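Local atomic coordinates of hypoxanthine-guanine phosphoribosyltransferase (Leishmania tarentolae, PDB entry 1PZM), a protein that probably catalyses the transfer of the 5-phosphoribosyl group from phosphoribosyl pyrophosphate to guanine or hypoxanthine, yielding GMP or IMP in purine salvage. Residues A[31-36]-A[194-199]; A[125-130]-A[172-177]; A[152-157]-A[180-185]. All blocks are in the same frame, centred on the assembly; numbering follows the deposited sequence.

Contact 1: residues A[31-36]-A[194-199]; sequences EQVWAA and RDICVL. Unlike the reference sequence in segment 194-199: Arg194 (reference Pro).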
loop_
_atom_site.group_PDB
_atom_site.type_symbol
_atom_site.label_atom_id
_atom_site.label_comp_id
_atom_site.label_asym_id
_atom_site.label_seq_id
_atom_site.Cartn_x
_atom_site.Cartn_y
_atom_site.Cartn_z
ATOM N N GLU A 31 1.158 4.451 17.000
ATOM C CA GLU A 31 2.385 4.109 17.740
ATOM C C GLU A 31 2.315 2.655 18.256
ATOM O O GLU A 31 3.311 1.908 18.218
ATOM C CB GLU A 31 2.546 5.079 18.948
ATOM C CG GLU A 31 2.899 6.510 18.461
ATOM C CD GLU A 31 1.861 7.164 17.492
ATOM O OE1 GLU A 31 0.640 7.088 17.767
ATOM O OE2 GLU A 31 2.314 7.827 16.492
ATOM N N GLN A 32 1.156 2.282 18.808
ATOM C CA GLN A 32 0.980 0.946 19.393
ATOM C C GLN A 32 1.008 -0.109 18.256
ATOM O O GLN A 32 1.503 -1.237 18.444
ATOM C CB GLN A 32 -0.351 0.873 20.209
ATOM C CG GLN A 32 -0.329 1.660 21.545
ATOM C CD GLN A 32 -1.738 2.043 22.021
ATOM O OE1 GLN A 32 -2.733 1.748 21.333
ATOM N NE2 GLN A 32 -1.836 2.689 23.188
ATOM N N VAL A 33 0.426 0.230 17.104
ATOM C CA VAL A 33 0.423 -0.708 15.941
ATOM C C VAL A 33 1.886 -0.890 15.493
ATOM O O VAL A 33 2.383 -2.014 15.294
ATOM C CB VAL A 33 -0.389 -0.124 14.737
ATOM C CG1 VAL A 33 -0.178 -0.948 13.452
ATOM C CG2 VAL A 33 -1.914 -0.036 15.053
ATOM N N TRP A 34 2.605 0.225 15.394
ATOM C CA TRP A 34 3.994 0.123 15.049
ATOM C C TRP A 34 4.876 -0.663 16.028
ATOM O O TRP A 34 5.663 -1.497 15.576
ATOM C CB TRP A 34 4.595 1.505 14.863
ATOM C CG TRP A 34 4.097 2.211 13.597
ATOM C CD1 TRP A 34 3.517 1.651 12.441
ATOM C CD2 TRP A 34 4.279 3.598 13.320
ATOM N NE1 TRP A 34 3.279 2.651 11.492
ATOM C CE2 TRP A 34 3.749 3.854 12.009
ATOM C CE3 TRP A 34 4.791 4.684 14.069
ATOM C CZ2 TRP A 34 3.748 5.159 11.445
ATOM C CZ3 TRP A 34 4.787 5.992 13.487
ATOM C CH2 TRP A 34 4.240 6.194 12.205
ATOM N N ALA A 35 4.733 -0.420 17.328
ATOM C CA ALA A 35 5.453 -1.212 18.304
ATOM C C ALA A 35 5.126 -2.729 18.223
ATOM O O ALA A 35 6.059 -3.538 18.286
ATOM C CB ALA A 35 5.235 -0.688 19.766
ATOM N N ALA A 36 3.855 -3.117 18.053
ATOM C CA ALA A 36 3.513 -4.556 17.983
ATOM C C ALA A 36 4.059 -5.163 16.635
ATOM O O ALA A 36 4.525 -6.311 16.573
ATOM C CB ALA A 36 1.942 -4.780 18.087
ATOM N N ARG A 194 -4.907 7.347 10.764
ATOM C CA ARG A 194 -3.658 6.789 11.310
ATOM C C ARG A 194 -3.895 5.799 12.421
ATOM O O ARG A 194 -3.093 4.859 12.608
ATOM C CB ARG A 194 -2.773 7.913 11.870
ATOM C CG ARG A 194 -2.206 8.855 10.813
ATOM C CD ARG A 194 -1.225 9.922 11.449
ATOM N NE ARG A 194 -0.562 10.716 10.426
ATOM C CZ ARG A 194 0.541 10.361 9.774
ATOM N NH1 ARG A 194 1.128 9.180 10.017
ATOM N NH2 ARG A 194 1.085 11.215 8.858
ATOM N N ASP A 195 -4.989 5.966 13.155
ATOM C CA ASP A 195 -5.261 5.097 14.297
ATOM C C ASP A 195 -6.382 4.102 13.927
ATOM O O ASP A 195 -7.153 4.305 12.973
ATOM C CB ASP A 195 -5.660 5.877 15.545
ATOM C CG ASP A 195 -4.647 6.954 15.938
ATOM O OD1 ASP A 195 -3.426 6.702 16.060
ATOM O OD2 ASP A 195 -5.027 8.114 16.149
ATOM N N ILE A 196 -6.439 3.022 14.670
ATOM C CA ILE A 196 -7.509 2.102 14.441
ATOM C C ILE A 196 -8.624 2.450 15.424
ATOM O O ILE A 196 -8.395 2.499 16.662
ATOM C CB ILE A 196 -7.029 0.671 14.645
ATOM C CG1 ILE A 196 -6.020 0.286 13.543
ATOM C CG2 ILE A 196 -8.284 -0.316 14.672
ATOM C CD1 ILE A 196 -5.238 -0.986 13.882
ATOM N N CYS A 197 -9.825 2.677 14.883
ATOM C CA CYS A 197 -10.940 3.124 15.709
ATOM C C CYS A 197 -12.145 2.189 15.635
ATOM O O CYS A 197 -12.306 1.471 14.657
ATOM C CB CYS A 197 -11.368 4.527 15.322
ATOM S SG CYS A 197 -10.033 5.773 15.374
ATOM N N VAL A 198 -12.974 2.191 16.672
ATOM C CA VAL A 198 -14.243 1.474 16.615
ATOM C C VAL A 198 -15.295 2.450 16.125
ATOM O O VAL A 198 -15.454 3.521 16.697
ATOM C CB VAL A 198 -14.626 0.912 17.994
ATOM C CG1 VAL A 198 -15.961 0.112 17.904
ATOM C CG2 VAL A 198 -13.541 0.043 18.469
ATOM N N LEU A 199 -15.988 2.084 15.045
ATOM C CA LEU A 199 -16.904 2.991 14.322
ATOM C C LEU A 199 -18.125 3.367 15.197
ATOM O O LEU A 199 -18.776 2.472 15.792
ATOM C CB LEU A 199 -17.350 2.336 12.994
ATOM C CG LEU A 199 -18.325 3.140 12.126
ATOM C CD1 LEU A 199 -17.674 4.376 11.456
ATOM C CD2 LEU A 199 -18.970 2.259 11.081
HETATM O O HOH W 1 -1.668 8.531 16.593
#
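Val33, one turn into helix 30-48, faces the chain where it enters strand 196-199. Val33 and Asp195 have the closest pair of CA atoms across the two segments, 8.3 Å apart. Strand 196-199 is the middle strand of a three-stranded antiparallel sheet, consistent with the hood of a type I phosphoribosyltransferase. The contact joins the first helix to this sheet. Val33 and Ile196 carry its apolar part, their side chains crossing at about a right angle. Val33 CG2 meets Ile196 CD1 at 3.7 Å. With CG1 of Val33 anti to the backbone N (chi1 169°), CG2 is the branch turned to the isoleucine. Tyr182 and Leu154 pack on both residues. The polar part lies nearer the helix start. Asp195 OD1 accepts a hydrogen bond from the backbone N of Gln30, which ties the loop before the strand to the helix. Arg194, which differs from the reference sequence, forms a salt bridge with Asp81 of the second subunit. Glu31 is modelled in two conformers. In the one described here a water would bridge the carboxylates, but its 3.0 Å bond to Glu31 OE1 is doubtful. Firmer is the 2.6 Å bond that this water donates to Asp195 OD1.

Contact 2: residues A[125-130]-A[172-177]; sequences EDIVDS and ITIPRA. Unlike the reference sequence in segment 172-177: Arg176 (reference His). With 5GP (guanosine-5'-monophosphate), chain C.
Asp129 and Arg176 bring the two segments closest, with their CA atoms 8.1 Å apart, while at Ile127 and Ile172 the gap is 9.6 Å. A salt bridge joins the two side chains, which cross at about a right angle. Arg176 NH2 donates over 2.7 Å to Asp129 OD2, which accepts through its syn lone pair and lies tilted from the guanidinium plane. The carboxylate and guanidinium planes are 34° apart, so the pairing is twisted. The second bond, from Arg176 NE to Asp129 OD1, is weak at 3.1 Å. Arg176, which differs from the reference sequence, reaches the aspartate through a bend at chi3 (89°). Deeper in, Ile127 CD1 meets Ile174 CD1 at 4.1 Å. Ile127 also lies against the guanine of GMP, its CG2 3.4 Å from N9 of the nucleotide. Segment 125-130 is part of the PRPP-binding motif of the type I phosphoribosyltransferases. Backbone N-H groups hold the phosphate: Asp129 N donates to O1P over 2.8 Å and Ser130 N to O2P over 3.0 Å. Ala131 N and the hydroxyl of Thr133 also bond to the nucleotide. Strand 148-156 runs between strands 127-128 and 169-173 in the parallel sheet. Val128 packs on Leu134 of helix 132-142, and Ile174 touches Leu27 of strand 23-28.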
loop_
_atom_site.group_PDB
_atom_site.type_symbol
_atom_site.label_atom_id
_atom_site.label_comp_id
_atom_site.label_asym_id
_atom_site.label_seq_id
_atom_site.Cartn_x
_atom_site.Cartn_y
_atom_site.Cartn_z
ATOM N N GLU A 125 -2.849 -9.820 5.973
ATOM C CA GLU A 125 -4.252 -9.429 6.100
ATOM C C GLU A 125 -4.418 -8.323 7.123
ATOM O O GLU A 125 -3.720 -8.306 8.161
ATOM C CB GLU A 125 -5.043 -10.614 6.618
ATOM C CG GLU A 125 -5.329 -11.677 5.623
ATOM C CD GLU A 125 -6.732 -11.563 5.079
ATOM O OE1 GLU A 125 -7.094 -10.489 4.523
ATOM O OE2 GLU A 125 -7.484 -12.563 5.257
ATOM N N ASP A 126 -5.391 -7.450 6.896
ATOM C CA ASP A 126 -5.657 -6.430 7.913
ATOM C C ASP A 126 -6.432 -6.996 9.112
ATOM O O ASP A 126 -6.051 -6.771 10.276
ATOM C CB ASP A 126 -6.392 -5.234 7.323
ATOM C CG ASP A 126 -7.541 -5.626 6.449
ATOM O OD1 ASP A 126 -7.856 -6.818 6.283
ATOM O OD2 ASP A 126 -8.237 -4.774 5.872
ATOM N N ILE A 127 -7.489 -7.731 8.848
ATOM C CA ILE A 127 -8.379 -8.197 9.909
ATOM C C ILE A 127 -9.034 -9.486 9.475
ATOM O O ILE A 127 -9.430 -9.641 8.315
ATOM C CB ILE A 127 -9.397 -7.064 10.357
ATOM C CG1 ILE A 127 -10.224 -7.529 11.562
ATOM C CG2 ILE A 127 -10.298 -6.560 9.189
ATOM C CD1 ILE A 127 -10.671 -6.351 12.446
ATOM N N VAL A 128 -9.103 -10.433 10.399
ATOM C CA VAL A 128 -9.757 -11.710 10.158
ATOM C C VAL A 128 -10.894 -11.896 11.141
ATOM O O VAL A 128 -10.696 -11.827 12.364
ATOM C CB VAL A 128 -8.780 -12.896 10.182
ATOM C CG1 VAL A 128 -9.515 -14.222 9.951
ATOM C CG2 VAL A 128 -7.690 -12.736 9.088
ATOM N N ASP A 129 -12.088 -12.180 10.624
ATOM C CA ASP A 129 -13.244 -12.298 11.471
ATOM C C ASP A 129 -13.768 -13.754 11.394
ATOM O O ASP A 129 -13.339 -14.597 12.195
ATOM C CB ASP A 129 -14.238 -11.188 11.061
ATOM C CG ASP A 129 -15.502 -11.176 11.894
ATOM O OD1 ASP A 129 -15.515 -11.725 13.026
ATOM O OD2 ASP A 129 -16.539 -10.604 11.491
ATOM N N SER A 130 -14.610 -14.108 10.402
ATOM C CA SER A 130 -15.067 -15.504 10.312
ATOM C C SER A 130 -13.948 -16.399 9.795
ATOM O O SER A 130 -14.004 -17.609 9.983
ATOM C CB SER A 130 -16.262 -15.635 9.337
ATOM O OG SER A 130 -15.807 -15.334 7.995
ATOM N N ILE A 172 -2.338 -8.455 16.846
ATOM C CA ILE A 172 -3.172 -8.001 17.963
ATOM C C ILE A 172 -4.476 -8.769 17.962
ATOM O O ILE A 172 -5.085 -8.900 16.897
ATOM C CB ILE A 172 -3.481 -6.504 17.812
ATOM C CG1 ILE A 172 -2.183 -5.720 17.556
ATOM C CG2 ILE A 172 -4.263 -5.994 19.039
ATOM C CD1 ILE A 172 -2.423 -4.208 17.299
ATOM N N THR A 173 -4.908 -9.261 19.134
ATOM C CA THR A 173 -6.161 -10.031 19.237
ATOM C C THR A 173 -7.195 -9.129 19.879
ATOM O O THR A 173 -6.916 -8.553 20.912
ATOM C CB THR A 173 -5.910 -11.293 20.085
ATOM O OG1 THR A 173 -5.042 -12.157 19.342
ATOM C CG2 THR A 173 -7.227 -12.167 20.285
ATOM N N ILE A 174 -8.382 -8.979 19.273
ATOM C CA ILE A 174 -9.357 -8.004 19.796
ATOM C C ILE A 174 -10.723 -8.617 19.820
ATOM O O ILE A 174 -10.976 -9.600 19.124
ATOM C CB ILE A 174 -9.474 -6.737 18.905
ATOM C CG1 ILE A 174 -9.987 -7.137 17.510
ATOM C CG2 ILE A 174 -8.152 -5.966 18.841
ATOM C CD1 ILE A 174 -10.276 -5.950 16.529
ATOM N N PRO A 175 -11.627 -8.049 20.605
ATOM C CA PRO A 175 -12.993 -8.590 20.629
ATOM C C PRO A 175 -13.752 -8.193 19.370
ATOM O O PRO A 175 -13.230 -7.489 18.478
ATOM C CB PRO A 175 -13.604 -8.036 21.933
ATOM C CG PRO A 175 -12.765 -6.868 22.309
ATOM C CD PRO A 175 -11.449 -6.892 21.505
ATOM N N ARG A 176 -14.945 -8.741 19.219
ATOM C CA ARG A 176 -15.740 -8.383 18.063
ATOM C C ARG A 176 -16.094 -6.895 18.123
ATOM O O ARG A 176 -16.409 -6.318 19.189
ATOM C CB ARG A 176 -16.922 -9.311 17.911
ATOM C CG ARG A 176 -16.475 -10.604 17.228
ATOM C CD ARG A 176 -17.552 -11.331 16.463
ATOM N NE ARG A 176 -17.633 -10.870 15.072
ATOM C CZ ARG A 176 -18.743 -10.955 14.330
ATOM N NH1 ARG A 176 -19.843 -11.484 14.853
ATOM N NH2 ARG A 176 -18.760 -10.527 13.068
ATOM N N ALA A 177 -15.914 -6.250 17.007
ATOM C CA ALA A 177 -16.292 -4.877 16.925
ATOM C C ALA A 177 -15.983 -4.472 15.493
ATOM O O ALA A 177 -15.084 -5.021 14.842
ATOM C CB ALA A 177 -15.470 -4.050 17.914
HETATM P P 5GP C . -14.039 -12.776 7.177
HETATM O O1P 5GP C . -12.937 -13.149 8.106
HETATM O O2P 5GP C . -15.385 -13.047 7.748
HETATM O O3P 5GP C . -13.880 -13.667 6.002
HETATM O "O5'" 5GP C . -13.870 -11.235 6.762
HETATM C "C5'" 5GP C . -14.690 -10.601 5.771
HETATM C "C4'" 5GP C . -14.093 -9.249 5.275
HETATM O "O4'" 5GP C . -14.376 -8.141 6.142
HETATM C "C3'" 5GP C . -12.579 -9.236 5.090
HETATM O "O3'" 5GP C . -12.198 -8.500 3.924
HETATM C "C2'" 5GP C . -12.118 -8.522 6.351
HETATM O "O2'" 5GP C . -10.838 -7.988 6.167
HETATM C "C1'" 5GP C . -13.217 -7.483 6.624
HETATM N N9 5GP C . -13.414 -7.207 8.078
HETATM C C8 5GP C . -13.895 -8.039 9.108
HETATM N N7 5GP C . -14.014 -7.292 10.292
HETATM C C5 5GP C . -13.861 -5.985 9.884
HETATM C C6 5GP C . -13.860 -4.784 10.604
HETATM O O6 5GP C . -14.000 -4.781 11.867
HETATM N N1 5GP C . -13.671 -3.579 9.928
HETATM C C2 5GP C . -13.504 -3.582 8.542
HETATM N N2 5GP C . -13.352 -2.450 7.858
HETATM N N3 5GP C . -13.486 -4.757 7.844
HETATM C C4 5GP C . -13.671 -5.946 8.526
HETATM O O HOH W 2 -16.606 -8.608 13.565
#

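Contact 3: residues A[152-157]-A[180-185]; sequences VVLLDK and IGYGMD. Unlike the reference sequence in segment 180-185: Gly183 (reference Val), Met184 (reference Trp), Asp185 (reference Thr). With 5GP (guanosine-5'-monophosphate), chain C.
Tyr182 lies in a type I' turn, with left-handed backbone angles (phi 55°, psi 43°), and this turn presents its ring to Leu154. The turn runs from Gly181 to Met184, and two backbone hydrogen bonds close it. Gly181 N donates to Met184 O over 2.8 Å, and Met184 N to Gly181 O over 3.0 Å. Across the contact, Leu154 CD2 comes obliquely to the tyrosine ring, 3.3 Å from Tyr182 CD2 and 3.4 Å from Tyr182 CE2. The two side chains lie roughly at right angles. The hydroxyl of Tyr182 bonds to Asp74 of helix 69-81. A second apolar pair lies nearer the nucleotide. Leu155 CD1 touches Met184 SD at 3.8 Å and, through the bend of Met184 at chi3 (-80°), its terminal CE at 3.9 Å. Ile196 also packs on Leu155 and Met184. Both segments reach the guanine of GMP. Lys157 NZ donates to N7 over 2.6 Å and also bonds to O6, while Asp185 O lies 2.8 Å from the amino N2. No hydrogen bond crosses between the segments. They join through apolar packing, while Lys157 NZ and Asp185 O face the base; the lysine contact to O6 suits a 6-oxopurine.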
loop_
_atom_site.group_PDB
_atom_site.type_symbol
_atom_site.label_atom_id
_atom_site.label_comp_id
_atom_site.label_asym_id
_atom_site.label_seq_id
_atom_site.Cartn_x
_atom_site.Cartn_y
_atom_site.Cartn_z
ATOM N N VAL A 152 0.066 -13.609 8.261
ATOM C CA VAL A 152 0.196 -12.581 9.290
ATOM C C VAL A 152 -1.051 -11.677 9.224
ATOM O O VAL A 152 -1.491 -11.280 8.115
ATOM C CB VAL A 152 1.515 -11.765 9.120
ATOM C CG1 VAL A 152 1.621 -11.132 7.678
ATOM C CG2 VAL A 152 1.644 -10.679 10.211
ATOM N N VAL A 153 -1.622 -11.348 10.385
ATOM C CA VAL A 153 -2.880 -10.589 10.433
ATOM C C VAL A 153 -2.709 -9.493 11.480
ATOM O O VAL A 153 -2.311 -9.810 12.631
ATOM C CB VAL A 153 -4.072 -11.575 10.901
ATOM C CG1 VAL A 153 -5.397 -10.819 11.122
ATOM C CG2 VAL A 153 -4.304 -12.709 9.868
ATOM N N LEU A 154 -3.096 -8.254 11.173
ATOM C CA LEU A 154 -2.880 -7.189 12.182
ATOM C C LEU A 154 -3.868 -7.363 13.317
ATOM O O LEU A 154 -3.485 -7.376 14.507
ATOM C CB LEU A 154 -2.970 -5.751 11.571
ATOM C CG LEU A 154 -2.808 -4.570 12.549
ATOM C CD1 LEU A 154 -1.475 -4.605 13.339
ATOM C CD2 LEU A 154 -2.992 -3.224 11.777
ATOM N N LEU A 155 -5.145 -7.546 12.943
ATOM C CA LEU A 155 -6.218 -7.620 13.922
ATOM C C LEU A 155 -6.912 -8.943 13.770
ATOM O O LEU A 155 -7.553 -9.222 12.769
ATOM C CB LEU A 155 -7.226 -6.487 13.708
ATOM C CG LEU A 155 -6.704 -5.071 13.820
ATOM C CD1 LEU A 155 -7.887 -4.150 13.587
ATOM C CD2 LEU A 155 -6.099 -4.881 15.253
ATOM N N ASP A 156 -6.821 -9.779 14.798
ATOM C CA ASP A 156 -7.518 -11.081 14.751
ATOM C C ASP A 156 -8.724 -10.981 15.642
ATOM O O ASP A 156 -8.579 -10.627 16.839
ATOM C CB ASP A 156 -6.558 -12.185 15.256
ATOM C CG ASP A 156 -7.001 -13.568 14.844
ATOM O OD1 ASP A 156 -6.493 -14.563 15.423
ATOM O OD2 ASP A 156 -7.852 -13.725 13.926
ATOM N N LYS A 157 -9.901 -11.369 15.119
ATOM C CA LYS A 157 -11.121 -11.492 15.929
ATOM C C LYS A 157 -11.542 -12.954 16.053
ATOM O O LYS A 157 -12.551 -13.388 15.418
ATOM C CB LYS A 157 -12.280 -10.610 15.355
ATOM C CG LYS A 157 -11.894 -9.098 15.243
ATOM C CD LYS A 157 -13.107 -8.151 14.884
ATOM C CE LYS A 157 -13.583 -8.393 13.544
ATOM N NZ LYS A 157 -14.421 -7.233 12.899
ATOM N N ILE A 180 -12.326 0.676 11.819
ATOM C CA ILE A 180 -11.982 1.477 10.648
ATOM C C ILE A 180 -10.577 2.047 10.925
ATOM O O ILE A 180 -10.090 1.966 12.070
ATOM C CB ILE A 180 -13.014 2.635 10.448
ATOM C CG1 ILE A 180 -12.964 3.567 11.691
ATOM C CG2 ILE A 180 -14.468 2.055 10.189
ATOM C CD1 ILE A 180 -13.667 4.890 11.553
ATOM N N GLY A 181 -9.939 2.600 9.886
ATOM C CA GLY A 181 -8.640 3.244 10.051
ATOM C C GLY A 181 -7.477 2.355 9.670
ATOM O O GLY A 181 -7.673 1.173 9.554
ATOM N N TYR A 182 -6.282 2.911 9.421
ATOM C CA TYR A 182 -5.108 2.046 9.158
ATOM C C TYR A 182 -5.369 1.033 7.973
ATOM O O TYR A 182 -4.979 -0.175 7.994
ATOM C CB TYR A 182 -4.604 1.410 10.463
ATOM C CG TYR A 182 -3.162 0.951 10.379
ATOM C CD1 TYR A 182 -2.113 1.868 10.544
ATOM C CD2 TYR A 182 -2.856 -0.383 10.083
ATOM C CE1 TYR A 182 -0.796 1.476 10.386
ATOM C CE2 TYR A 182 -1.539 -0.797 9.935
ATOM C CZ TYR A 182 -0.514 0.143 10.110
ATOM O OH TYR A 182 0.815 -0.253 10.004
ATOM N N GLY A 183 -5.998 1.581 6.914
ATOM C CA GLY A 183 -6.331 0.791 5.731
ATOM C C GLY A 183 -7.717 0.203 5.738
ATOM O O GLY A 183 -8.177 -0.231 4.675
ATOM N N MET A 184 -8.426 0.173 6.874
ATOM C CA MET A 184 -9.736 -0.540 6.916
ATOM C C MET A 184 -10.847 0.492 6.793
ATOM O O MET A 184 -10.737 1.594 7.367
ATOM C CB MET A 184 -9.883 -1.298 8.262
ATOM C CG MET A 184 -8.847 -2.461 8.327
ATOM S SD MET A 184 -8.463 -3.203 9.950
ATOM C CE MET A 184 -7.267 -1.876 10.531
ATOM N N ASP A 185 -11.921 0.151 6.112
ATOM C CA ASP A 185 -12.875 1.168 5.681
ATOM C C ASP A 185 -14.247 0.980 6.313
ATOM O O ASP A 185 -14.555 -0.112 6.867
ATOM C CB ASP A 185 -13.074 1.084 4.183
ATOM C CG ASP A 185 -13.871 -0.166 3.768
ATOM O OD1 ASP A 185 -13.504 -1.271 4.183
ATOM O OD2 ASP A 185 -14.865 -0.104 3.028
HETATM P P 5GP C . -14.039 -12.776 7.177
HETATM O O1P 5GP C . -12.937 -13.149 8.106
HETATM O O2P 5GP C . -15.385 -13.047 7.748
HETATM O O3P 5GP C . -13.880 -13.667 6.002
HETATM O "O5'" 5GP C . -13.870 -11.235 6.762
HETATM C "C5'" 5GP C . -14.690 -10.601 5.771
HETATM C "C4'" 5GP C . -14.093 -9.249 5.275
HETATM O "O4'" 5GP C . -14.376 -8.141 6.142
HETATM C "C3'" 5GP C . -12.579 -9.236 5.090
HETATM O "O3'" 5GP C . -12.198 -8.500 3.924
HETATM C "C2'" 5GP C . -12.118 -8.522 6.351
HETATM O "O2'" 5GP C . -10.838 -7.988 6.167
HETATM C "C1'" 5GP C . -13.217 -7.483 6.624
HETATM N N9 5GP C . -13.414 -7.207 8.078
HETATM C C8 5GP C . -13.895 -8.039 9.108
HETATM N N7 5GP C . -14.014 -7.292 10.292
HETATM C C5 5GP C . -13.861 -5.985 9.884
HETATM C C6 5GP C . -13.860 -4.784 10.604
HETATM O O6 5GP C . -14.000 -4.781 11.867
HETATM N N1 5GP C . -13.671 -3.579 9.928
HETATM C C2 5GP C . -13.504 -3.582 8.542
HETATM N N2 5GP C . -13.352 -2.450 7.858
HETATM N N3 5GP C . -13.486 -4.757 7.844
HETATM C C4 5GP C . -13.671 -5.946 8.526
#

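From the N terminus, the chain passes strand 23-28 and enters helix 30-48, where contact 1 begins. That contact closes only at 194-199, so it spans most of the modelled chain. Contacts 2 and 3 are both nested within its loop. Contact 2 opens at 125-130; contact 3 opens at 152-157, before contact 2 closes at 172-177. Contact 3 closes after it, at 180-185, so the two cross. Both share the parallel sheet, where Ile172 pairs with the backbone of 152-157, and both touch GMP. Contact 1 meets contact 3 through Tyr182 and Ile196. Together they tie the first helix and the antiparallel sheet to the nucleotide-binding core.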